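HTH-type transcriptional activator AmpR (Pseudomonas aeruginosa PAO1, PDB 5MMH) activates transcription of the beta-lactamase gene ampC by binding its promoter, its effector domain recognising muropeptides released from the cell wall. Local coordinates at residues G20-T23 with V24-L28; E32-Q35 with A36-F40; L107-R111 with A112-P116. All coordinates share one frame; numbering follows the deposited sequence.

In the fold
All three contacts are local, and all lie in the effector-binding domain, which has the periplasmic-binding-protein fold of LysR-type regulators. Contacts 1 and 2 follow each other along helix 20-37, their centres about 17 Å apart. Contact 1 is the buried first turns, reached by the second subunit; contact 2 is the solvent-facing C-terminal end, tied to helix 194-215. Contact 3 belongs to a different beta-alpha-beta unit, where strand 106-109 passes into helix 114-121. Its centre is about 21 Å from that of contact 1, with nearest atoms about 8 Å apart, and about 37 Å from contact 2, across the centre of the chain.

Contact 1: residues G20-T23 with V24-L28; sequences GTFT and VGWLL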
ATOM      1  N   GLY A  20       0.871  -4.850   4.844  1.00 21.11           N
ATOM      2  CA  GLY A  20       1.514  -4.944   3.543  1.00 16.90           C
ATOM      3  C   GLY A  20       2.981  -4.579   3.578  1.00 11.08           C
ATOM      4  O   GLY A  20       3.819  -5.272   2.992  1.00 12.87           O
ATOM      5  N   THR A  21       3.316  -3.516   4.300  1.00 12.60           N
ATOM      6  CA  THR A  21       4.707  -3.080   4.413  1.00 16.35           C
ATOM      7  C   THR A  21       5.596  -4.182   4.977  1.00 21.81           C
ATOM      8  O   THR A  21       6.716  -4.396   4.494  1.00 18.02           O
ATOM      9  CB  THR A  21       4.781  -1.827   5.291  1.00 18.15           C
ATOM     10  OG1 THR A  21       4.015  -0.783   4.669  1.00 22.21           O
ATOM     11  CG2 THR A  21       6.246  -1.356   5.503  1.00 13.83           C
ATOM     12  N   PHE A  22       5.107  -4.893   5.995  1.00 16.79           N
ATOM     13  CA  PHE A  22       5.856  -6.016   6.564  1.00 17.18           C
ATOM     14  C   PHE A  22       5.937  -7.190   5.591  1.00 15.20           C
ATOM     15  O   PHE A  22       6.942  -7.909   5.551  1.00 14.21           O
ATOM     16  CB  PHE A  22       5.184  -6.443   7.869  1.00 11.53           C
ATOM     17  CG  PHE A  22       5.879  -7.547   8.613  1.00 11.95           C
ATOM     18  CD1 PHE A  22       5.595  -8.877   8.340  1.00  9.77           C
ATOM     19  CD2 PHE A  22       6.741  -7.252   9.657  1.00 10.89           C
ATOM     20  CE1 PHE A  22       6.204  -9.902   9.079  1.00 10.78           C
ATOM     21  CE2 PHE A  22       7.352  -8.267  10.377  1.00 13.80           C
ATOM     22  CZ  PHE A  22       7.085  -9.583  10.083  1.00  9.14           C
ATOM     23  N   THR A  23       4.882  -7.428   4.816  1.00 15.37           N
ATOM     24  CA  THR A  23       4.886  -8.590   3.928  1.00 14.84           C
ATOM     25  C   THR A  23       5.926  -8.447   2.824  1.00 14.47           C
ATOM     26  O   THR A  23       6.713  -9.369   2.576  1.00 13.78           O
ATOM     27  CB  THR A  23       3.497  -8.802   3.334  1.00 16.03           C
ATOM     28  OG1 THR A  23       2.563  -8.980   4.393  1.00 15.04           O
ATOM     29  CG2 THR A  23       3.466 -10.040   2.441  1.00 18.55           C
ATOM     30  N   VAL A  24       5.951  -7.300   2.144  1.00 13.07           N
ATOM     31  CA  VAL A  24       6.842  -7.176   0.993  1.00 16.66           C
ATOM     32  C   VAL A  24       8.232  -6.735   1.424  1.00 15.75           C
ATOM     33  O   VAL A  24       9.214  -7.141   0.810  1.00 19.61           O
ATOM     34  CB  VAL A  24       6.281  -6.240  -0.102  1.00 14.85           C
ATOM     35  CG1 VAL A  24       4.951  -6.747  -0.592  1.00 18.47           C
ATOM     36  CG2 VAL A  24       6.128  -4.838   0.394  1.00 13.66           C
ATOM     37  N   GLY A  25       8.354  -5.947   2.496  1.00 16.01           N
ATOM     38  CA  GLY A  25       9.682  -5.568   2.950  1.00 14.20           C
ATOM     39  C   GLY A  25      10.441  -6.638   3.728  1.00 22.78           C
ATOM     40  O   GLY A  25      11.673  -6.547   3.821  1.00 16.44           O
ATOM     41  N   TRP A  26       9.749  -7.645   4.297  1.00 16.12           N
ATOM     42  CA  TRP A  26      10.401  -8.550   5.258  1.00 13.32           C
ATOM     43  C   TRP A  26       9.957 -10.008   5.186  1.00 11.96           C
ATOM     44  O   TRP A  26      10.790 -10.913   5.121  1.00 14.59           O
ATOM     45  CB  TRP A  26      10.184  -8.044   6.692  1.00 13.72           C
ATOM     46  CG  TRP A  26      11.104  -8.669   7.723  1.00 16.85           C
ATOM     47  CD1 TRP A  26      12.337  -8.211   8.107  1.00 19.34           C
ATOM     48  CD2 TRP A  26      10.864  -9.861   8.493  1.00 11.83           C
ATOM     49  NE1 TRP A  26      12.879  -9.039   9.067  1.00 13.86           N
ATOM     50  CE2 TRP A  26      11.998 -10.057   9.324  1.00 16.72           C
ATOM     51  CE3 TRP A  26       9.816 -10.785   8.553  1.00  9.04           C
ATOM     52  CZ2 TRP A  26      12.103 -11.132  10.198  1.00 12.88           C
ATOM     53  CZ3 TRP A  26       9.906 -11.837   9.429  1.00 14.87           C
ATOM     54  CH2 TRP A  26      11.046 -12.008  10.255  1.00 15.11           C
ATOM     55  N   LEU A  27       8.654 -10.267   5.209  1.00 14.24           N
ATOM     56  CA  LEU A  27       8.207 -11.652   5.295  1.00 14.92           C
ATOM     57  C   LEU A  27       8.499 -12.421   4.012  1.00 19.05           C
ATOM     58  O   LEU A  27       8.991 -13.559   4.059  1.00 15.88           O
ATOM     59  CB  LEU A  27       6.715 -11.701   5.609  1.00 13.05           C
ATOM     60  CG  LEU A  27       6.146 -13.082   5.875  1.00 10.73           C
ATOM     61  CD1 LEU A  27       6.794 -13.711   7.135  1.00  9.71           C
ATOM     62  CD2 LEU A  27       4.638 -13.002   6.023  1.00 11.63           C
ATOM     63  N   LEU A  28       8.191 -11.827   2.859  1.00 14.77           N
ATOM     64  CA  LEU A  28       8.241 -12.547   1.589  1.00 17.66           C
ATOM     65  C   LEU A  28       9.669 -12.930   1.217  1.00 15.68           C
ATOM     66  O   LEU A  28       9.862 -14.019   0.663  1.00 17.82           O
ATOM     67  CB  LEU A  28       7.600 -11.734   0.456  1.00 16.24           C
ATOM     68  CG  LEU A  28       6.069 -11.651   0.365  1.00 19.35           C
ATOM     69  CD1 LEU A  28       5.662 -10.880  -0.881  1.00 26.93           C
ATOM     70  CD2 LEU A  28       5.387 -13.004   0.362  1.00 18.80           C
TER
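Phe22 and Trp26, one helical turn apart, run side by side and point the same way. The tip of the phenyl ring does the touching: Phe22 CZ lies 3.4 Å from Trp26 CE3, on the six-membered half of the indole. The two rings are set obliquely, their planes at 37°. Phe22 holds CG anti to its own backbone nitrogen (chi1 -177°), which carries its ring along the flank where the Trp26 indole lies. Leu27 adds its CB, 3.9 Å from Phe22 CE1. On another flank, the methyl CG2 of Thr23 rests against the branch carbon of Leu28, CG2 to CG 3.7 Å. With chi1 at -58°, Thr23 turns this methyl to Leu28 while OG1 swings beside the backbone nitrogen and hydrogen-bonds to Val19 O, one turn back; a beta-branched hydroxyl residue thus serves an apolar and a polar neighbour at once.

The backbone widens here. Gly20 O accepts from Val24 N in ordinary alpha fashion, but Phe22 O takes Leu27 N at 2.9 Å, with a weak second bond from Trp26 N, and Thr23 O takes Leu28 N, the two main bonds each spanning five residues. Gly25 lies in this turn; having no side chain, it brings its backbone close to Thr21 O, to which its N donates.

Around the contact, Trp26 meets Phe79 and Phe22 meets Tyr182, while Val24 O accepts a hydrogen bond from Gln148 of the second subunit. This is a helix start with a pi-type turn, in the first beta-alpha-beta unit of a periplasmic-binding-protein fold.

Contact 2: residues E32-Q35 with A36-F40; sequences EDFQ and ARHPF
Asp33 and Arg37 form an i to i+4 salt bridge, with Asp33 OD2 2.9 Å from Arg37 NH1. The oxygen offers its syn lone pair, but the bond is bent, with an angle of 137° at the hydrogen, and OD2 stands somewhat out of the guanidinium plane. Carboxylate and guanidinium are almost perpendicular. A bend at chi3 (62°) turns the guanidinium back toward Asp33; CD, already placed by the earlier torsions, lies 3.2 Å from Asp33 OD2.

On the buried side, Phe34 and His38 make a second i to i+4 pair. Their rings are near parallel yet slid apart, with Phe34 CE1 3.7 Å from His38 CD2 and His38 CB over one phenyl face.

Beneath these side chains the last helical bonds run from Ala36 N to Glu32 O and from Arg37 N to Asp33 O. His38 N still reaches Phe34 O at 2.9 Å, although His38 itself has left helical geometry. Pro39 has no N-H to continue the series; instead its CA makes a C-H...O contact of 3.4 Å with Gln35 O, a fitting residue for the end of a helix.

Helix 194-215 supplies the second shell: Phe199 meets the Phe34 ring edge-to-face, a hydrogen bond from Trp202 NE1 to Asp33 OD2 and a salt bridge from Glu205 to Arg37 NH2 join the two helices, and the two donors at OD2 would probably favour an ionised carboxylate.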
ATOM      1  N   GLU A  32      10.276 -18.357   1.579  1.00 19.91           N
ATOM      2  CA  GLU A  32      10.798 -19.548   0.929  1.00 32.94           C
ATOM      3  C   GLU A  32      11.462 -20.480   1.942  1.00 30.97           C
ATOM      4  O   GLU A  32      11.313 -21.702   1.852  1.00 31.99           O
ATOM      5  CB  GLU A  32      11.763 -19.128  -0.173  1.00 38.16           C
ATOM      6  CG  GLU A  32      11.927 -20.138  -1.278  1.00 52.61           C
ATOM      7  CD  GLU A  32      12.454 -19.506  -2.566  1.00 67.43           C
ATOM      8  OE1 GLU A  32      11.626 -19.031  -3.381  1.00 65.04           O
ATOM      9  OE2 GLU A  32      13.694 -19.472  -2.762  1.00 61.16           O
ATOM     10  N   ASP A  33      12.150 -19.917   2.948  1.00 30.67           N
ATOM     11  CA  ASP A  33      12.735 -20.739   4.014  1.00 34.31           C
ATOM     12  C   ASP A  33      11.662 -21.502   4.784  1.00 31.70           C
ATOM     13  O   ASP A  33      11.847 -22.677   5.113  1.00 31.91           O
ATOM     14  CB  ASP A  33      13.559 -19.871   4.977  1.00 24.93           C
ATOM     15  CG  ASP A  33      14.193 -20.679   6.111  1.00 34.65           C
ATOM     16  OD1 ASP A  33      15.220 -21.327   5.846  1.00 43.14           O
ATOM     17  OD2 ASP A  33      13.695 -20.657   7.272  1.00 32.04           O
ATOM     18  N   PHE A  34      10.540 -20.844   5.094  1.00 32.92           N
ATOM     19  CA  PHE A  34       9.463 -21.516   5.820  1.00 31.34           C
ATOM     20  C   PHE A  34       8.874 -22.668   5.016  1.00 30.99           C
ATOM     21  O   PHE A  34       8.606 -23.742   5.566  1.00 31.76           O
ATOM     22  CB  PHE A  34       8.356 -20.523   6.191  1.00 30.66           C
ATOM     23  CG  PHE A  34       7.108 -21.180   6.730  1.00 24.72           C
ATOM     24  CD1 PHE A  34       7.075 -21.686   8.022  1.00 23.36           C
ATOM     25  CD2 PHE A  34       5.980 -21.309   5.936  1.00 28.14           C
ATOM     26  CE1 PHE A  34       5.943 -22.305   8.515  1.00 22.21           C
ATOM     27  CE2 PHE A  34       4.836 -21.916   6.422  1.00 23.95           C
ATOM     28  CZ  PHE A  34       4.814 -22.411   7.712  1.00 27.00           C
ATOM     29  N   GLN A  35       8.644 -22.464   3.715  1.00 26.29           N
ATOM     30  CA  GLN A  35       8.003 -23.508   2.919  1.00 32.20           C
ATOM     31  C   GLN A  35       8.918 -24.711   2.723  1.00 30.33           C
ATOM     32  O   GLN A  35       8.428 -25.839   2.623  1.00 33.04           O
ATOM     33  CB  GLN A  35       7.547 -22.943   1.568  1.00 28.66           C
ATOM     34  CG  GLN A  35       6.967 -21.531   1.708  1.00 35.71           C
ATOM     35  CD  GLN A  35       5.786 -21.228   0.801  1.00 47.82           C
ATOM     36  OE1 GLN A  35       4.657 -21.657   1.059  1.00 47.33           O
ATOM     37  NE2 GLN A  35       6.038 -20.466  -0.260  1.00 33.48           N
ATOM     38  N   ALA A  36      10.235 -24.497   2.669  1.00 32.95           N
ATOM     39  CA  ALA A  36      11.167 -25.625   2.629  1.00 37.50           C
ATOM     40  C   ALA A  36      11.094 -26.435   3.917  1.00 33.92           C
ATOM     41  O   ALA A  36      10.955 -27.662   3.888  1.00 37.69           O
ATOM     42  CB  ALA A  36      12.596 -25.129   2.385  1.00 24.60           C
ATOM     43  N   ARG A  37      11.148 -25.756   5.061  1.00 33.25           N
ATOM     44  CA  ARG A  37      11.185 -26.413   6.362  1.00 30.48           C
ATOM     45  C   ARG A  37       9.836 -26.966   6.793  1.00 33.95           C
ATOM     46  O   ARG A  37       9.791 -27.797   7.701  1.00 34.82           O
ATOM     47  CB  ARG A  37      11.726 -25.432   7.413  1.00 20.64           C
ATOM     48  CG  ARG A  37      13.173 -25.029   7.110  1.00 22.89           C
ATOM     49  CD  ARG A  37      13.636 -23.776   7.841  1.00 27.88           C
ATOM     50  NE  ARG A  37      13.613 -23.915   9.290  1.00 39.18           N
ATOM     51  CZ  ARG A  37      14.109 -23.015  10.134  1.00 32.65           C
ATOM     52  NH1 ARG A  37      14.675 -21.904   9.670  1.00 36.39           N
ATOM     53  NH2 ARG A  37      14.040 -23.227  11.439  1.00 32.56           N
ATOM     54  N   HIS A  38       8.738 -26.546   6.166  1.00 30.67           N
ATOM     55  CA  HIS A  38       7.408 -27.070   6.475  1.00 35.45           C
ATOM     56  C   HIS A  38       6.645 -27.297   5.178  1.00 36.84           C
ATOM     57  O   HIS A  38       5.715 -26.546   4.846  1.00 38.02           O
ATOM     58  CB  HIS A  38       6.659 -26.127   7.413  1.00 34.33           C
ATOM     59  CG  HIS A  38       7.361 -25.904   8.712  1.00 25.48           C
ATOM     60  ND1 HIS A  38       7.088 -26.643   9.842  1.00 37.94           N
ATOM     61  CD2 HIS A  38       8.341 -25.034   9.058  1.00 28.40           C
ATOM     62  CE1 HIS A  38       7.864 -26.234  10.831  1.00 30.34           C
ATOM     63  NE2 HIS A  38       8.634 -25.259  10.381  1.00 27.23           N
ATOM     64  N   PRO A  39       7.003 -28.347   4.428  1.00 40.71           N
ATOM     65  CA  PRO A  39       6.412 -28.565   3.092  1.00 35.49           C
ATOM     66  C   PRO A  39       4.939 -28.902   3.131  1.00 43.40           C
ATOM     67  O   PRO A  39       4.233 -28.704   2.132  1.00 47.15           O
ATOM     68  CB  PRO A  39       7.210 -29.748   2.536  1.00 44.16           C
ATOM     69  CG  PRO A  39       7.917 -30.349   3.721  1.00 39.29           C
ATOM     70  CD  PRO A  39       8.104 -29.268   4.717  1.00 42.78           C
ATOM     71  N   PHE A  40       4.467 -29.403   4.257  1.00 38.55           N
ATOM     72  CA  PHE A  40       3.128 -29.940   4.469  1.00 45.92           C
ATOM     73  C   PHE A  40       2.102 -28.890   4.892  1.00 42.81           C
ATOM     74  O   PHE A  40       0.897 -29.175   4.869  1.00 38.74           O
ATOM     75  CB  PHE A  40       3.198 -31.021   5.557  1.00 48.20           C
ATOM     76  CG  PHE A  40       3.740 -30.508   6.878  1.00 46.38           C
ATOM     77  CD1 PHE A  40       2.932 -30.467   8.011  1.00 46.08           C
ATOM     78  CD2 PHE A  40       5.053 -30.020   6.974  1.00 41.89           C
ATOM     79  CE1 PHE A  40       3.436 -29.970   9.227  1.00 53.08           C
ATOM     80  CE2 PHE A  40       5.559 -29.529   8.166  1.00 37.48           C
ATOM     81  CZ  PHE A  40       4.755 -29.500   9.300  1.00 45.18           C
TER

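Contact 3: residues L107-R111 with A112-P116; sequences LRSYR and ADEWP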
ATOM      1  N   LEU A 107       5.020  13.889   4.721  1.00 23.09           N
ATOM      2  CA  LEU A 107       4.125  12.754   4.531  1.00 19.65           C
ATOM      3  C   LEU A 107       3.953  12.023   5.856  1.00 28.26           C
ATOM      4  O   LEU A 107       4.928  11.778   6.569  1.00 22.83           O
ATOM      5  CB  LEU A 107       4.694  11.814   3.476  1.00 19.15           C
ATOM      6  CG  LEU A 107       5.191  12.461   2.179  1.00 19.35           C
ATOM      7  CD1 LEU A 107       5.985  11.456   1.381  1.00 19.42           C
ATOM      8  CD2 LEU A 107       3.999  13.041   1.325  1.00 13.25           C
ATOM      9  N   ARG A 108       2.715  11.671   6.201  1.00 30.10           N
ATOM     10  CA  ARG A 108       2.509  11.041   7.495  1.00 26.94           C
ATOM     11  C   ARG A 108       1.482   9.923   7.415  1.00 24.95           C
ATOM     12  O   ARG A 108       0.745   9.788   6.436  1.00 20.44           O
ATOM     13  CB  ARG A 108       2.101  12.072   8.546  1.00 33.08           C
ATOM     14  CG  ARG A 108       0.745  12.688   8.375  1.00 31.00           C
ATOM     15  CD  ARG A 108       0.604  13.750   9.446  1.00 35.19           C
ATOM     16  NE  ARG A 108      -0.727  14.336   9.548  1.00 39.93           N
ATOM     17  CZ  ARG A 108      -1.753  13.777  10.183  1.00 40.44           C
ATOM     18  NH1 ARG A 108      -1.630  12.585  10.769  1.00 32.69           N
ATOM     19  NH2 ARG A 108      -2.915  14.414  10.226  1.00 48.40           N
ATOM     20  N   SER A 109       1.461   9.104   8.469  1.00 17.77           N
ATOM     21  CA  SER A 109       0.482   8.048   8.655  1.00 26.16           C
ATOM     22  C   SER A 109      -0.687   8.544   9.506  1.00 25.47           C
ATOM     23  O   SER A 109      -0.691   9.673  10.005  1.00 28.86           O
ATOM     24  CB  SER A 109       1.123   6.830   9.316  1.00 32.77           C
ATOM     25  OG  SER A 109       1.281   7.055  10.709  1.00 35.52           O
ATOM     26  N   TYR A 110      -1.679   7.677   9.711  1.00 29.57           N
ATOM     27  CA  TYR A 110      -2.823   8.045  10.571  1.00 37.98           C
ATOM     28  C   TYR A 110      -2.498   8.197  12.032  1.00 34.50           C
ATOM     29  O   TYR A 110      -3.260   8.767  12.766  1.00 39.03           O
ATOM     30  CB  TYR A 110      -4.138   7.265  10.399  1.00 41.34           C
ATOM     31  CG  TYR A 110      -4.132   5.907   9.764  1.00 50.69           C
ATOM     32  CD1 TYR A 110      -3.744   4.776  10.480  1.00 56.13           C
ATOM     33  CD2 TYR A 110      -4.608   5.747   8.473  1.00 51.62           C
ATOM     34  CE1 TYR A 110      -3.760   3.517   9.917  1.00 49.35           C
ATOM     35  CE2 TYR A 110      -4.642   4.492   7.869  1.00 55.06           C
ATOM     36  CZ  TYR A 110      -4.205   3.364   8.598  1.00 53.63           C
ATOM     37  OH  TYR A 110      -4.247   2.115   8.005  1.00 53.56           O
ATOM     38  N   ARG A 111      -1.351   7.717  12.437  1.00 33.52           N
ATOM     39  CA  ARG A 111      -0.919   7.935  13.816  1.00 35.41           C
ATOM     40  C   ARG A 111      -0.295   9.322  13.908  1.00 38.42           C
ATOM     41  O   ARG A 111       0.810   9.548  13.402  1.00 40.41           O
ATOM     42  CB  ARG A 111       0.063   6.844  14.228  1.00 33.28           C
ATOM     43  CG  ARG A 111      -0.487   5.447  14.028  1.00 35.99           C
ATOM     44  CD  ARG A 111       0.591   4.374  14.191  1.00 34.69           C
ATOM     45  NE  ARG A 111       1.567   4.391  13.102  1.00 36.78           N
ATOM     46  CZ  ARG A 111       1.419   3.733  11.953  1.00 38.10           C
ATOM     47  NH1 ARG A 111       2.364   3.803  11.015  1.00 40.20           N
ATOM     48  NH2 ARG A 111       0.324   3.007  11.742  1.00 32.24           N
ATOM     49  N   ALA A 112      -0.995  10.259  14.553  1.00 33.17           N
ATOM     50  CA  ALA A 112      -0.699  11.671  14.339  1.00 30.84           C
ATOM     51  C   ALA A 112       0.472  12.196  15.157  1.00 41.73           C
ATOM     52  O   ALA A 112       0.895  13.335  14.927  1.00 43.02           O
ATOM     53  CB  ALA A 112      -1.938  12.524  14.636  1.00 37.27           C
ATOM     54  N   ASP A 113       1.016  11.420  16.089  1.00 29.87           N
ATOM     55  CA  ASP A 113       2.076  11.929  16.943  1.00 43.89           C
ATOM     56  C   ASP A 113       3.466  11.456  16.530  1.00 34.60           C
ATOM     57  O   ASP A 113       4.420  11.649  17.282  1.00 35.96           O
ATOM     58  CB  ASP A 113       1.799  11.564  18.406  1.00 46.28           C
ATOM     59  CG  ASP A 113       0.757  12.481  19.048  1.00 60.94           C
ATOM     60  OD1 ASP A 113      -0.343  11.994  19.393  1.00 69.11           O
ATOM     61  OD2 ASP A 113       1.031  13.697  19.186  1.00 63.49           O
ATOM     62  N   GLU A 114       3.616  10.879  15.345  1.00 29.06           N
ATOM     63  CA  GLU A 114       4.921  10.363  14.961  1.00 26.24           C
ATOM     64  C   GLU A 114       5.884  11.496  14.621  1.00 30.07           C
ATOM     65  O   GLU A 114       7.038  11.498  15.068  1.00 25.19           O
ATOM     66  CB  GLU A 114       4.772   9.400  13.791  1.00 26.37           C
ATOM     67  CG  GLU A 114       3.923   8.171  14.109  1.00 26.67           C
ATOM     68  CD  GLU A 114       3.874   7.168  12.945  1.00 36.50           C
ATOM     69  OE1 GLU A 114       4.195   7.563  11.802  1.00 30.79           O
ATOM     70  OE2 GLU A 114       3.529   5.984  13.169  1.00 36.23           O
ATOM     71  N   TRP A 115       5.429  12.477  13.833  1.00 26.72           N
ATOM     72  CA  TRP A 115       6.296  13.605  13.490  1.00 31.69           C
ATOM     73  C   TRP A 115       6.690  14.457  14.693  1.00 25.83           C
ATOM     74  O   TRP A 115       7.880  14.800  14.806  1.00 26.19           O
ATOM     75  CB  TRP A 115       5.647  14.471  12.404  1.00 26.37           C
ATOM     76  CG  TRP A 115       5.915  13.978  11.040  1.00 24.86           C
ATOM     77  CD1 TRP A 115       5.054  13.312  10.241  1.00 22.35           C
ATOM     78  CD2 TRP A 115       7.146  14.083  10.317  1.00 20.63           C
ATOM     79  NE1 TRP A 115       5.665  12.994   9.054  1.00 27.04           N
ATOM     80  CE2 TRP A 115       6.950  13.461   9.075  1.00 22.51           C
ATOM     81  CE3 TRP A 115       8.399  14.642  10.604  1.00 29.31           C
ATOM     82  CZ2 TRP A 115       7.951  13.385   8.110  1.00 25.56           C
ATOM     83  CZ3 TRP A 115       9.400  14.551   9.648  1.00 27.27           C
ATOM     84  CH2 TRP A 115       9.165  13.934   8.413  1.00 25.40           C
ATOM     85  N   PRO A 116       5.777  14.879  15.580  1.00 28.16           N
ATOM     86  CA  PRO A 116       6.248  15.582  16.785  1.00 32.42           C
ATOM     87  C   PRO A 116       7.176  14.729  17.631  1.00 26.93           C
ATOM     88  O   PRO A 116       8.175  15.244  18.146  1.00 34.76           O
ATOM     89  CB  PRO A 116       4.950  15.945  17.528  1.00 27.99           C
ATOM     90  CG  PRO A 116       3.873  15.180  16.873  1.00 40.61           C
ATOM     91  CD  PRO A 116       4.310  14.927  15.466  1.00 30.71           C
TER
HETATM   92  O   HOH W   1       3.244   9.740  10.410  1.00 33.06           O
HETATM   93  O   HOH W   2       2.547  12.382  12.386  1.00 30.45           O
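A strand-to-helix turn of a beta-alpha-beta unit is closed by Arg111 and Glu114, where strand 106-109 gives way to helix 114-121 through a type I beta turn from Arg111 to Glu114. The two side chains form a salt bridge, Arg111 NE to Glu114 OE2, modelled at 2.5 Å, shorter than expected, so the exact length is doubtful. The carboxylate oxygen lies close to the guanidinium plane, whereas NE approaches from above the carboxylate plane; the two planes are 46° apart. A bend at chi3 (-70°) turns the arginine head back to its partner, and NH1 adds a weak bond to the same oxygen.

Ser109 joins the carboxylate to the backbone. Its OG accepts from Arg111 N at 3.2 Å, an ST turn for which a short hydroxyl side chain is well suited, and donates weakly to Glu114 OE1. That oxygen also receives a hydrogen from a water lying 2.8 Å from OE1, and the water in turn accepts from Ser109 N. Glu114, buried against Leu83 and Leu154, thus has both oxygens engaged.

Trp115 secures the helix start to the strand. Its indole packs among Val85, Pro129 and Val152, and a ring edge meets Arg108 CB, 3.6 Å from Trp115 CD1. The same edge carries the polar link: Trp115 NE1 donates to Leu107 O at 2.9 Å, the acceptor lying in the indole plane while NE1 stands 48° out of the carbonyl plane.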